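PDB 5DYN: putative peptidase from Bacteroides fragilis, which probably hydrolyses peptide bonds as a clostripain-family cysteine protease of clan CD and is linked to the proteolytic activation of Bacteroides fragilis toxin. Local coordinates for residues A32-A37 against S54-P59; F27-A32 against P61-Q66; V40-R45 against E118-A123; E36-A41 against L211-P216. All blocks are in the same frame, centred on the assembly; numbering follows the deposited sequence.

Following the chain from the N terminus, strand 25-31 runs into a loop and then helix 38-43, and all four contacts start from this unit. Interaction 2 closes a loop from 27-32 to 61-66. Interaction 1, from 32-37 to 54-59, is nested inside it and shares Ala32, so two loops at the same end of neighbouring parallel strands are tied together. Interaction 3 crosses both, joining helix 38-43 to helix 119-127. Interaction 4 closes the longest loop, bringing 211-216 to the start of helix 38-43, and crosses interaction 2. It shares Glu36 and Ala37 with interaction 1, Val40 and Ala41 with interaction 3, and a sodium ion with interaction 1.

Interaction 1 of 4, residues A32-A37 against S54-P59; sequences ACFMEA and SPTEIP. With NA (sodium ion), chain J.
Cys33 and Phe34 lie along the backbone of 54-59, each meeting a different part of it. Both segments are loops leaving the C-terminal ends of strands 25-31 and 50-53, neighbouring parallel strands of the central sheet; in clan CD peptidases the active site lies at this end of the sheet. The Cys33 sulfur sits beside the chain between Glu57 and Ile58, where SG accepts a fairly straight bond (162°) from Ile58 N at 3.2 Å and also touches Glu57 CA. Ile58 points its side chain into the contact, with CG1 3.2 Å from Ala32 O.

The Phe34 ring runs side by side with Glu57, pointing the same way, its plane 49° from the carboxylate. CG of Phe34 is anti to the carbonyl carbon (chi1 -61°), which turns the ring back toward 55-57: CZ comes within 3.4 Å of Glu57 CG, while CD1 meets Pro55 O in the ring plane at 3.5 Å. Tyr157 stacks on the same ring. The Glu57 carboxylate is held by Ser196 OG and Ala197 N.

The backbones add two bonds, Phe34 N to Thr56 O at 2.9 Å and Glu36 N to Ser54 O, in both of which the donor stands above the carbonyl plane. Within 54-59, Ser54 OG accepts from Thr56 N in an ST turn that spans Pro55. A sodium ion then joins the two loops, bound by Phe34 O at 2.7 Å and Pro55 O at 2.6 Å, with Ser212 OG as its third protein ligand.

Interaction 2 of 4, residues F27-A32 against P61-Q66; sequences FLFFDA and PGAPYQ. With NA (sodium ion), chain E.
Asp31 and Phe29 both set CG anti to the backbone N (chi1 -154° and 178°), which carries carboxylate and ring straight out from one side of the strand to Ala63 and Tyr65. The Tyr65 side chain, with CG anti to its carbonyl carbon, swings back from the start of helix 65-72 and meets Asp31 from the opposite direction, carboxylate and ring planes being 52° apart. Asp31 OD2 is the atom on which the contact turns. Ala63 N gives it a hydrogen bond of 2.9 Å on the syn lone pair, the side of OD1, and Tyr65 OH makes a weak hydrogen bond to the same oxygen, modelled at a short 2.5 Å. The other carboxylate oxygen, OD1, is hydrogen-bonded to Tyr86 OH of helix 78-92, so both oxygens of this buried group have partners.

Strand 25-31 is the outermost strand of the five-stranded mixed sheet within this chain, but residues 28-31 pair in a parallel ladder with a strand of the second chain, and the sheet continues across the interface. Apolar packing fills in beside the carboxylate. Ala63 CB lies at the edge of the Phe29 ring, 4.0 Å from CZ, and over one face of the Tyr65 ring toward its rim; Phe29 CE2 approaches Tyr65 CE1 at 4.3 Å.

On the far side of 61-66 a sodium ion is bound by Pro61 O at 2.3 Å and by Ala63 O at 2.6 Å. Water 1 is a further ligand at 2.5 Å from the ion, and Asp35 OD1 and Glu38 OE1 of the second chain bind it too.

Interaction 3 of 4, residues V40-R45 against E118-A123; sequences VAYALR and ELENLA. With NA (sodium ion), chain H.
Leu119 is the apolar centre, its branched end set against the turn of chain at Ala41 and Tyr42. This is the packing of two helices: 38-43, the crossover helix of the beta-alpha-beta unit between parallel strands 25-31 and 50-53, and the first turn of 119-127, which follows strand 110-115. Leu119 CG lies 4.0 Å from Ala41 CB, and CD1 is at the same distance from Tyr42 CB, so the leucine wedges between two successive residues.

Moving outward, Tyr42 slides past Leu119 in the opposite direction. Its CG is anti to the backbone N (chi1 -174°), which lays the ring along the start of helix 119-127. Leu119 O stands in the ring plane at the edge, 3.8 Å from Tyr42 CD1, and further along Tyr42 CE1 reaches Ala123 CB at 4.1 Å.

The polar edge is made by Arg45 and Glu120, whose side chains cross at about a right angle, their charged planes 45° apart. Arg45 NE donates to Glu120 OE2 at 3.1 Å in a salt bridge that is almost straight (175°) and lies in the guanidinium plane; Glu120 OE2 accepts through its anti lone pair, away from OE1. One residue back from Leu119, Glu118 OE1 binds a sodium ion together with Ala180 O. Arg45 spreads its guanidinium against one face of the Tyr42 ring, with Tyr42 CZ over the centre of the group. The Tyr42 carbonyl, in the last turn of helix 38-43, takes two bonds from opposite faces of its plane: one from Arg45 N, the other from Arg45 NH1 at 2.8 Å.

Interaction 4 of 4, residues E36-A41 against L211-P216; sequences EAVEVA and LSTYIP. With NA (sodium ion), chain G; NA (sodium ion), chain J.
Ala37 and Ser212 form a single beta bridge that joins the lead-in of helix 38-43 to the short strand 212-213. Two nearly straight backbone bonds make it: Ser212 N to Glu36 O at 3.1 Å, in the carbonyl plane, and Val38 N to Ser212 O at 3.0 Å. Ala37 is the N-cap residue, so an N-H from the first turn of the helix is satisfied by the strand.

A side-chain bond lies further along. Glu39, bent at chi2 (90°), folds back over the strand so that OE2 accepts from Tyr214 N at 2.9 Å through its syn lone pair. Its other oxygen, OE1, takes a bond from water 2, which is also hydrogen-bonded to Ser212 OG.

Apolar contact runs along the bridge. Leu211 CD2 rests on Val38 CB at 3.9 Å while its CD1 lies against Glu36 O and Val38 N; Val38 and Thr213 lie side by side, pointing the same way.

Two modelled sodium ions take ligands from successive strand residues. Ser212 OG binds the one shared with Phe34 O and Pro55 O. At the other, Trp232 and Trp238 contribute indole N-H groups beside Tyr227 OH, so its identity is doubtful; Thr213 OG1 lies 2.7 Å from it.

Interaction 1 of 4, residues A32-A37 against S54-P59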
loop_
_atom_site.group_PDB
_atom_site.type_symbol
_atom_site.label_atom_id
_atom_site.label_comp_id
_atom_site.label_asym_id
_atom_site.label_seq_id
_atom_site.Cartn_x
_atom_site.Cartn_y
_atom_site.Cartn_z
ATOM N N ALA B 32 -2.314 -3.609 3.196
ATOM C CA ALA B 32 -1.414 -3.509 4.337
ATOM C C ALA B 32 -1.381 -2.074 4.850
ATOM O O ALA B 32 -1.753 -1.144 4.136
ATOM C CB ALA B 32 -0.018 -3.974 3.955
ATOM N N CYS B 33 -0.927 -1.898 6.088
ATOM C CA CYS B 33 -0.957 -0.594 6.744
ATOM C C CYS B 33 0.017 0.416 6.150
ATOM O O CYS B 33 1.118 0.061 5.741
ATOM C CB CYS B 33 -0.661 -0.751 8.236
ATOM S SG CYS B 33 -2.102 -1.138 9.248
ATOM N N PHE B 34 -0.417 1.675 6.097
ATOM C CA PHE B 34 0.476 2.818 5.903
ATOM C C PHE B 34 1.219 2.856 4.568
ATOM O O PHE B 34 2.174 3.615 4.423
ATOM C CB PHE B 34 1.517 2.857 7.029
ATOM C CG PHE B 34 0.935 3.002 8.409
ATOM C CD1 PHE B 34 0.032 4.013 8.701
ATOM C CD2 PHE B 34 1.313 2.134 9.425
ATOM C CE1 PHE B 34 -0.488 4.153 9.981
ATOM C CE2 PHE B 34 0.795 2.266 10.705
ATOM C CZ PHE B 34 -0.103 3.279 10.982
ATOM N N MET B 35 0.793 2.058 3.596
ATOM C CA MET B 35 1.584 1.904 2.379
ATOM C C MET B 35 1.300 2.966 1.313
ATOM O O MET B 35 2.042 3.077 0.334
ATOM C CB MET B 35 1.372 0.511 1.783
ATOM C CG MET B 35 1.870 -0.619 2.670
ATOM S SD MET B 35 3.494 -0.309 3.399
ATOM C CE MET B 35 4.544 -0.256 1.946
ATOM N N GLU B 36 0.242 3.750 1.490
ATOM C CA GLU B 36 -0.041 4.806 0.527
ATOM C C GLU B 36 0.777 6.042 0.880
ATOM O O GLU B 36 0.239 7.081 1.270
ATOM C CB GLU B 36 -1.534 5.130 0.479
ATOM C CG GLU B 36 -1.986 5.805 -0.817
ATOM C CD GLU B 36 -1.978 4.868 -2.023
ATOM O OE1 GLU B 36 -1.733 3.656 -1.848
ATOM O OE2 GLU B 36 -2.228 5.343 -3.153
ATOM N N ALA B 37 2.094 5.906 0.748
ATOM C CA ALA B 37 3.030 6.977 1.054
ATOM C C ALA B 37 3.732 7.438 -0.214
ATOM O O ALA B 37 3.999 6.635 -1.109
ATOM C CB ALA B 37 4.044 6.516 2.087
ATOM N N SER B 54 -3.859 2.319 1.927
ATOM C CA SER B 54 -4.293 3.387 2.817
ATOM C C SER B 54 -3.084 4.134 3.343
ATOM O O SER B 54 -2.051 3.527 3.604
ATOM C CB SER B 54 -5.113 2.835 3.984
ATOM O OG SER B 54 -5.458 3.864 4.896
ATOM N N PRO B 55 -3.203 5.460 3.494
ATOM C CA PRO B 55 -2.125 6.237 4.111
ATOM C C PRO B 55 -2.047 5.962 5.609
ATOM O O PRO B 55 -1.018 6.213 6.243
ATOM C CB PRO B 55 -2.529 7.686 3.828
ATOM C CG PRO B 55 -4.018 7.636 3.710
ATOM C CD PRO B 55 -4.328 6.312 3.066
ATOM N N THR B 56 -3.138 5.440 6.162
ATOM C CA THR B 56 -3.196 5.108 7.577
ATOM C C THR B 56 -3.371 3.597 7.762
ATOM O O THR B 56 -2.972 2.811 6.899
ATOM C CB THR B 56 -4.336 5.877 8.285
ATOM O OG1 THR B 56 -4.357 5.536 9.677
ATOM C CG2 THR B 56 -5.690 5.558 7.653
ATOM N N GLU B 57 -3.960 3.188 8.882
ATOM C CA GLU B 57 -4.088 1.766 9.190
ATOM C C GLU B 57 -5.168 1.060 8.370
ATOM O O GLU B 57 -6.243 1.609 8.125
ATOM C CB GLU B 57 -4.367 1.576 10.680
ATOM C CG GLU B 57 -3.285 2.158 11.566
ATOM C CD GLU B 57 -3.589 2.005 13.040
ATOM O OE1 GLU B 57 -3.903 0.874 13.468
ATOM O OE2 GLU B 57 -3.511 3.018 13.770
ATOM N N ILE B 58 -4.858 -0.164 7.952
ATOM C CA ILE B 58 -5.787 -1.022 7.223
ATOM C C ILE B 58 -6.492 -1.980 8.188
ATOM O O ILE B 58 -5.848 -2.573 9.051
ATOM C CB ILE B 58 -5.049 -1.825 6.120
ATOM C CG1 ILE B 58 -4.844 -0.962 4.874
ATOM C CG2 ILE B 58 -5.809 -3.096 5.751
ATOM C CD1 ILE B 58 -6.133 -0.604 4.166
ATOM N N PRO B 59 -7.822 -2.119 8.055
ATOM C CA PRO B 59 -8.600 -3.052 8.880
ATOM C C PRO B 59 -8.063 -4.478 8.812
ATOM O O PRO B 59 -7.663 -4.925 7.739
ATOM C CB PRO B 59 -10.004 -2.976 8.267
ATOM C CG PRO B 59 -10.066 -1.631 7.631
ATOM C CD PRO B 59 -8.676 -1.361 7.123
HETATM NA NA NA J . 1.374 6.073 5.142
#

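Interaction 2 of 4, residues F27-A32 against P61-Q66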
loop_
_atom_site.group_PDB
_atom_site.type_symbol
_atom_site.label_atom_id
_atom_site.label_comp_id
_atom_site.label_asym_id
_atom_site.label_seq_id
_atom_site.Cartn_x
_atom_site.Cartn_y
_atom_site.Cartn_z
ATOM N N PHE B 27 -1.594 -2.605 -11.496
ATOM C CA PHE B 27 -1.778 -2.066 -10.158
ATOM C C PHE B 27 -0.887 -2.770 -9.144
ATOM O O PHE B 27 -0.582 -3.954 -9.285
ATOM C CB PHE B 27 -3.247 -2.180 -9.732
ATOM C CG PHE B 27 -3.801 -3.581 -9.804
ATOM C CD1 PHE B 27 -3.610 -4.475 -8.759
ATOM C CD2 PHE B 27 -4.527 -3.997 -10.909
ATOM C CE1 PHE B 27 -4.119 -5.761 -8.824
ATOM C CE2 PHE B 27 -5.040 -5.281 -10.978
ATOM C CZ PHE B 27 -4.837 -6.163 -9.935
ATOM N N LEU B 28 -0.464 -2.025 -8.128
ATOM C CA LEU B 28 0.190 -2.610 -6.965
ATOM C C LEU B 28 -0.708 -2.406 -5.752
ATOM O O LEU B 28 -0.683 -1.352 -5.118
ATOM C CB LEU B 28 1.571 -1.992 -6.726
ATOM C CG LEU B 28 2.736 -2.519 -7.571
ATOM C CD1 LEU B 28 2.661 -1.998 -8.996
ATOM C CD2 LEU B 28 4.070 -2.155 -6.934
ATOM N N PHE B 29 -1.514 -3.415 -5.445
ATOM C CA PHE B 29 -2.466 -3.319 -4.346
ATOM C C PHE B 29 -1.826 -3.783 -3.040
ATOM O O PHE B 29 -1.543 -4.968 -2.860
ATOM C CB PHE B 29 -3.723 -4.142 -4.655
ATOM C CG PHE B 29 -4.745 -4.141 -3.548
ATOM C CD1 PHE B 29 -4.882 -3.049 -2.702
ATOM C CD2 PHE B 29 -5.564 -5.242 -3.349
ATOM C CE1 PHE B 29 -5.815 -3.057 -1.683
ATOM C CE2 PHE B 29 -6.499 -5.254 -2.333
ATOM C CZ PHE B 29 -6.625 -4.158 -1.499
ATOM N N PHE B 30 -1.600 -2.836 -2.134
ATOM C CA PHE B 30 -1.083 -3.147 -0.807
ATOM C C PHE B 30 -2.206 -3.245 0.217
ATOM O O PHE B 30 -2.609 -2.243 0.810
ATOM C CB PHE B 30 -0.070 -2.092 -0.355
ATOM C CG PHE B 30 1.302 -2.281 -0.931
ATOM C CD1 PHE B 30 1.600 -1.836 -2.206
ATOM C CD2 PHE B 30 2.296 -2.900 -0.194
ATOM C CE1 PHE B 30 2.863 -2.007 -2.737
ATOM C CE2 PHE B 30 3.561 -3.077 -0.720
ATOM C CZ PHE B 30 3.844 -2.630 -1.994
ATOM N N ASP B 31 -2.715 -4.455 0.418
ATOM C CA ASP B 31 -3.648 -4.711 1.506
ATOM C C ASP B 31 -2.855 -4.760 2.806
ATOM O O ASP B 31 -2.723 -5.816 3.426
ATOM C CB ASP B 31 -4.411 -6.018 1.284
ATOM C CG ASP B 31 -5.756 -6.034 1.983
ATOM O OD1 ASP B 31 -6.020 -5.115 2.791
ATOM O OD2 ASP B 31 -6.547 -6.971 1.734
ATOM N N ALA B 32 -2.314 -3.609 3.196
ATOM C CA ALA B 32 -1.414 -3.509 4.337
ATOM C C ALA B 32 -1.381 -2.074 4.850
ATOM O O ALA B 32 -1.753 -1.144 4.136
ATOM C CB ALA B 32 -0.018 -3.974 3.955
ATOM N N PRO B 61 -9.543 -7.516 8.819
ATOM C CA PRO B 61 -10.168 -8.352 7.785
ATOM C C PRO B 61 -9.789 -7.950 6.357
ATOM O O PRO B 61 -10.102 -8.682 5.420
ATOM C CB PRO B 61 -11.671 -8.147 8.026
ATOM C CG PRO B 61 -11.772 -6.894 8.832
ATOM C CD PRO B 61 -10.553 -6.893 9.691
ATOM N N GLY B 62 -9.139 -6.801 6.197
ATOM C CA GLY B 62 -8.618 -6.382 4.908
ATOM C C GLY B 62 -9.658 -6.193 3.821
ATOM O O GLY B 62 -10.775 -5.748 4.078
ATOM N N ALA B 63 -9.285 -6.530 2.594
ATOM C CA ALA B 63 -10.177 -6.359 1.456
ATOM C C ALA B 63 -11.323 -7.369 1.467
ATOM O O ALA B 63 -11.149 -8.510 1.898
ATOM C CB ALA B 63 -9.392 -6.472 0.154
ATOM N N PRO B 64 -12.509 -6.938 1.005
ATOM C CA PRO B 64 -13.610 -7.859 0.706
ATOM C C PRO B 64 -13.327 -8.579 -0.601
ATOM O O PRO B 64 -13.871 -8.216 -1.644
ATOM C CB PRO B 64 -14.822 -6.934 0.588
ATOM C CG PRO B 64 -14.242 -5.637 0.131
ATOM C CD PRO B 64 -12.894 -5.531 0.793
ATOM N N TYR B 65 -12.473 -9.595 -0.542
ATOM C CA TYR B 65 -11.986 -10.257 -1.748
ATOM C C TYR B 65 -13.087 -10.966 -2.534
ATOM O O TYR B 65 -12.848 -11.443 -3.641
ATOM C CB TYR B 65 -10.872 -11.248 -1.391
ATOM C CG TYR B 65 -9.571 -10.570 -1.021
ATOM C CD1 TYR B 65 -8.735 -10.048 -2.002
ATOM C CD2 TYR B 65 -9.179 -10.447 0.306
ATOM C CE1 TYR B 65 -7.549 -9.421 -1.672
ATOM C CE2 TYR B 65 -7.991 -9.822 0.645
ATOM C CZ TYR B 65 -7.180 -9.311 -0.349
ATOM O OH TYR B 65 -5.997 -8.687 -0.022
ATOM N N GLN B 66 -14.292 -11.028 -1.976
ATOM C CA GLN B 66 -15.422 -11.566 -2.719
ATOM C C GLN B 66 -15.845 -10.578 -3.807
ATOM O O GLN B 66 -16.401 -10.973 -4.830
ATOM C CB GLN B 66 -16.598 -11.885 -1.790
ATOM C CG GLN B 66 -17.155 -10.698 -1.027
ATOM C CD GLN B 66 -16.547 -10.549 0.353
ATOM O OE1 GLN B 66 -15.399 -10.926 0.586
ATOM N NE2 GLN B 66 -17.319 -9.999 1.280
HETATM NA NA NA E . -11.382 -10.004 3.981
HETATM O O HOH W 1 -12.705 -10.598 6.084
#

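Interaction 3 of 4, residues V40-R45 against E118-A123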
loop_
_atom_site.group_PDB
_atom_site.type_symbol
_atom_site.label_atom_id
_atom_site.label_comp_id
_atom_site.label_asym_id
_atom_site.label_seq_id
_atom_site.Cartn_x
_atom_site.Cartn_y
_atom_site.Cartn_z
ATOM N N VAL B 40 6.857 5.497 -0.904
ATOM C CA VAL B 40 6.653 4.155 -1.434
ATOM C C VAL B 40 6.205 4.241 -2.887
ATOM O O VAL B 40 6.676 3.487 -3.740
ATOM C CB VAL B 40 5.618 3.375 -0.607
ATOM C CG1 VAL B 40 5.403 1.986 -1.191
ATOM C CG2 VAL B 40 6.069 3.289 0.846
ATOM N N ALA B 41 5.300 5.175 -3.159
ATOM C CA ALA B 41 4.830 5.422 -4.516
ATOM C C ALA B 41 5.989 5.758 -5.445
ATOM O O ALA B 41 6.081 5.223 -6.550
ATOM C CB ALA B 41 3.803 6.542 -4.527
ATOM N N TYR B 42 6.879 6.637 -4.998
ATOM C CA TYR B 42 8.006 7.032 -5.832
ATOM C C TYR B 42 8.987 5.881 -6.007
ATOM O O TYR B 42 9.481 5.648 -7.105
ATOM C CB TYR B 42 8.733 8.251 -5.254
ATOM C CG TYR B 42 9.819 8.768 -6.176
ATOM C CD1 TYR B 42 9.525 9.672 -7.189
ATOM C CD2 TYR B 42 11.134 8.337 -6.047
ATOM C CE1 TYR B 42 10.512 10.138 -8.042
ATOM C CE2 TYR B 42 12.125 8.794 -6.896
ATOM C CZ TYR B 42 11.809 9.694 -7.893
ATOM O OH TYR B 42 12.796 10.152 -8.738
ATOM N N ALA B 43 9.273 5.166 -4.925
ATOM C CA ALA B 43 10.232 4.068 -4.981
ATOM C C ALA B 43 9.766 2.953 -5.920
ATOM O O ALA B 43 10.587 2.239 -6.496
ATOM C CB ALA B 43 10.485 3.512 -3.588
ATOM N N LEU B 44 8.452 2.814 -6.081
ATOM C CA LEU B 44 7.897 1.736 -6.893
ATOM C C LEU B 44 7.225 2.248 -8.165
ATOM O O LEU B 44 6.433 1.532 -8.778
ATOM C CB LEU B 44 6.887 0.918 -6.080
ATOM C CG LEU B 44 7.391 0.242 -4.802
ATOM C CD1 LEU B 44 6.292 -0.597 -4.165
ATOM C CD2 LEU B 44 8.621 -0.604 -5.084
ATOM N N ARG B 45 7.546 3.476 -8.561
ATOM C CA ARG B 45 6.889 4.104 -9.706
ATOM C C ARG B 45 7.161 3.353 -11.012
ATOM O O ARG B 45 6.375 3.430 -11.957
ATOM C CB ARG B 45 7.330 5.566 -9.840
ATOM C CG ARG B 45 8.771 5.739 -10.293
ATOM C CD ARG B 45 9.280 7.143 -10.027
ATOM N NE ARG B 45 10.644 7.330 -10.512
ATOM C CZ ARG B 45 11.729 6.881 -9.890
ATOM N NH1 ARG B 45 11.616 6.210 -8.752
ATOM N NH2 ARG B 45 12.930 7.101 -10.406
ATOM N N GLU B 118 3.051 9.912 -12.570
ATOM C CA GLU B 118 3.079 11.330 -12.224
ATOM C C GLU B 118 3.980 11.630 -11.027
ATOM O O GLU B 118 4.110 12.783 -10.615
ATOM C CB GLU B 118 1.661 11.830 -11.941
ATOM C CG GLU B 118 0.736 11.830 -13.156
ATOM C CD GLU B 118 0.997 12.995 -14.101
ATOM O OE1 GLU B 118 1.991 13.729 -13.901
ATOM O OE2 GLU B 118 0.199 13.183 -15.045
ATOM N N LEU B 119 4.609 10.595 -10.479
ATOM C CA LEU B 119 5.431 10.747 -9.279
ATOM C C LEU B 119 6.712 11.545 -9.532
ATOM O O LEU B 119 7.197 12.251 -8.644
ATOM C CB LEU B 119 5.778 9.375 -8.699
ATOM C CG LEU B 119 4.920 8.940 -7.510
ATOM C CD1 LEU B 119 5.194 9.835 -6.306
ATOM C CD2 LEU B 119 3.443 8.968 -7.874
ATOM N N GLU B 120 7.260 11.434 -10.736
ATOM C CA GLU B 120 8.450 12.197 -11.078
ATOM C C GLU B 120 8.120 13.681 -11.211
ATOM O O GLU B 120 8.886 14.531 -10.755
ATOM C CB GLU B 120 9.082 11.660 -12.359
ATOM C CG GLU B 120 9.636 10.255 -12.192
ATOM C CD GLU B 120 10.522 9.829 -13.340
ATOM O OE1 GLU B 120 10.536 10.530 -14.374
ATOM O OE2 GLU B 120 11.208 8.794 -13.203
ATOM N N ASN B 121 6.982 13.995 -11.828
ATOM C CA ASN B 121 6.517 15.376 -11.924
ATOM C C ASN B 121 6.281 15.971 -10.540
ATOM O O ASN B 121 6.542 17.151 -10.302
ATOM C CB ASN B 121 5.229 15.465 -12.751
ATOM C CG ASN B 121 5.439 15.108 -14.211
ATOM O OD1 ASN B 121 6.568 15.081 -14.701
ATOM N ND2 ASN B 121 4.344 14.842 -14.918
ATOM N N LEU B 122 5.779 15.140 -9.629
ATOM C CA LEU B 122 5.501 15.570 -8.265
ATOM C C LEU B 122 6.792 15.896 -7.516
ATOM O O LEU B 122 6.862 16.884 -6.783
ATOM C CB LEU B 122 4.711 14.497 -7.515
ATOM C CG LEU B 122 4.204 14.890 -6.126
ATOM C CD1 LEU B 122 3.335 16.137 -6.206
ATOM C CD2 LEU B 122 3.443 13.734 -5.494
ATOM N N ALA B 123 7.811 15.063 -7.710
ATOM C CA ALA B 123 9.117 15.291 -7.103
ATOM C C ALA B 123 9.722 16.609 -7.582
ATOM O O ALA B 123 10.342 17.336 -6.806
ATOM C CB ALA B 123 10.056 14.134 -7.411
HETATM NA NA NA H . 2.146 15.445 -11.535
#

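Interaction 4 of 4, residues E36-A41 against L211-P216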
loop_
_atom_site.group_PDB
_atom_site.type_symbol
_atom_site.label_atom_id
_atom_site.label_comp_id
_atom_site.label_asym_id
_atom_site.label_seq_id
_atom_site.Cartn_x
_atom_site.Cartn_y
_atom_site.Cartn_z
ATOM N N GLU B 36 0.242 3.750 1.490
ATOM C CA GLU B 36 -0.041 4.806 0.527
ATOM C C GLU B 36 0.777 6.042 0.880
ATOM O O GLU B 36 0.239 7.081 1.270
ATOM C CB GLU B 36 -1.534 5.130 0.479
ATOM C CG GLU B 36 -1.986 5.805 -0.817
ATOM C CD GLU B 36 -1.978 4.868 -2.023
ATOM O OE1 GLU B 36 -1.733 3.656 -1.848
ATOM O OE2 GLU B 36 -2.228 5.343 -3.153
ATOM N N ALA B 37 2.094 5.906 0.748
ATOM C CA ALA B 37 3.030 6.977 1.054
ATOM C C ALA B 37 3.732 7.438 -0.214
ATOM O O ALA B 37 3.999 6.635 -1.109
ATOM C CB ALA B 37 4.044 6.516 2.087
ATOM N N VAL B 38 4.034 8.730 -0.286
ATOM C CA VAL B 38 4.698 9.289 -1.456
ATOM C C VAL B 38 6.061 8.620 -1.669
ATOM O O VAL B 38 6.497 8.431 -2.802
ATOM C CB VAL B 38 4.860 10.830 -1.332
ATOM C CG1 VAL B 38 5.690 11.205 -0.109
ATOM C CG2 VAL B 38 5.458 11.419 -2.600
ATOM N N GLU B 39 6.706 8.224 -0.576
ATOM C CA GLU B 39 8.024 7.607 -0.644
ATOM C C GLU B 39 7.953 6.186 -1.190
ATOM O O GLU B 39 8.878 5.717 -1.854
ATOM C CB GLU B 39 8.683 7.604 0.734
ATOM C CG GLU B 39 8.875 8.992 1.330
ATOM C CD GLU B 39 7.682 9.455 2.161
ATOM O OE1 GLU B 39 6.611 8.810 2.103
ATOM O OE2 GLU B 39 7.820 10.470 2.873
ATOM N N VAL B 40 6.857 5.497 -0.904
ATOM C CA VAL B 40 6.653 4.155 -1.434
ATOM C C VAL B 40 6.205 4.241 -2.887
ATOM O O VAL B 40 6.676 3.487 -3.740
ATOM C CB VAL B 40 5.618 3.375 -0.607
ATOM C CG1 VAL B 40 5.403 1.986 -1.191
ATOM C CG2 VAL B 40 6.069 3.289 0.846
ATOM N N ALA B 41 5.300 5.175 -3.159
ATOM C CA ALA B 41 4.830 5.422 -4.516
ATOM C C ALA B 41 5.989 5.758 -5.445
ATOM O O ALA B 41 6.081 5.223 -6.550
ATOM C CB ALA B 41 3.803 6.542 -4.527
ATOM N N LEU B 211 -2.511 10.733 0.499
ATOM C CA LEU B 211 -1.124 10.335 0.280
ATOM C C LEU B 211 -0.259 10.895 1.394
ATOM O O LEU B 211 -0.235 12.105 1.620
ATOM C CB LEU B 211 -0.620 10.817 -1.081
ATOM C CG LEU B 211 0.779 10.344 -1.493
ATOM C CD1 LEU B 211 0.798 8.837 -1.720
ATOM C CD2 LEU B 211 1.262 11.084 -2.731
ATOM N N SER B 212 0.451 10.017 2.095
ATOM C CA SER B 212 1.206 10.442 3.265
ATOM C C SER B 212 2.623 10.881 2.922
ATOM O O SER B 212 3.149 10.572 1.852
ATOM C CB SER B 212 1.264 9.323 4.304
ATOM O OG SER B 212 2.208 8.339 3.925
ATOM N N THR B 213 3.231 11.605 3.854
ATOM C CA THR B 213 4.624 11.999 3.750
ATOM C C THR B 213 5.273 11.940 5.125
ATOM O O THR B 213 4.588 11.980 6.146
ATOM C CB THR B 213 4.781 13.419 3.186
ATOM O OG1 THR B 213 6.175 13.731 3.058
ATOM C CG2 THR B 213 4.129 14.434 4.117
ATOM N N TYR B 214 6.596 11.842 5.150
ATOM C CA TYR B 214 7.322 11.938 6.404
ATOM C C TYR B 214 7.618 13.401 6.704
ATOM O O TYR B 214 7.670 14.236 5.799
ATOM C CB TYR B 214 8.617 11.119 6.356
ATOM C CG TYR B 214 9.439 11.212 7.623
ATOM C CD1 TYR B 214 9.024 10.587 8.791
ATOM C CD2 TYR B 214 10.628 11.928 7.650
ATOM C CE1 TYR B 214 9.768 10.672 9.950
ATOM C CE2 TYR B 214 11.379 12.019 8.805
ATOM C CZ TYR B 214 10.945 11.390 9.951
ATOM O OH TYR B 214 11.695 11.479 11.100
ATOM N N ILE B 215 7.777 13.715 7.985
ATOM C CA ILE B 215 8.202 15.042 8.403
ATOM C C ILE B 215 9.259 14.894 9.489
ATOM O O ILE B 215 9.030 14.210 10.487
ATOM C CB ILE B 215 7.028 15.896 8.930
ATOM C CG1 ILE B 215 5.929 16.025 7.873
ATOM C CG2 ILE B 215 7.519 17.272 9.347
ATOM C CD1 ILE B 215 4.720 16.794 8.340
ATOM N N PRO B 216 10.430 15.516 9.283
ATOM C CA PRO B 216 11.520 15.490 10.262
ATOM C C PRO B 216 11.097 16.050 11.620
ATOM O O PRO B 216 10.211 16.903 11.701
ATOM C CB PRO B 216 12.592 16.371 9.614
ATOM C CG PRO B 216 12.323 16.267 8.156
ATOM C CD PRO B 216 10.828 16.197 8.040
HETATM NA NA NA G . 8.443 14.142 1.645
HETATM NA NA NA J . 1.374 6.073 5.142
HETATM O O HOH W 2 4.878 8.703 4.428
#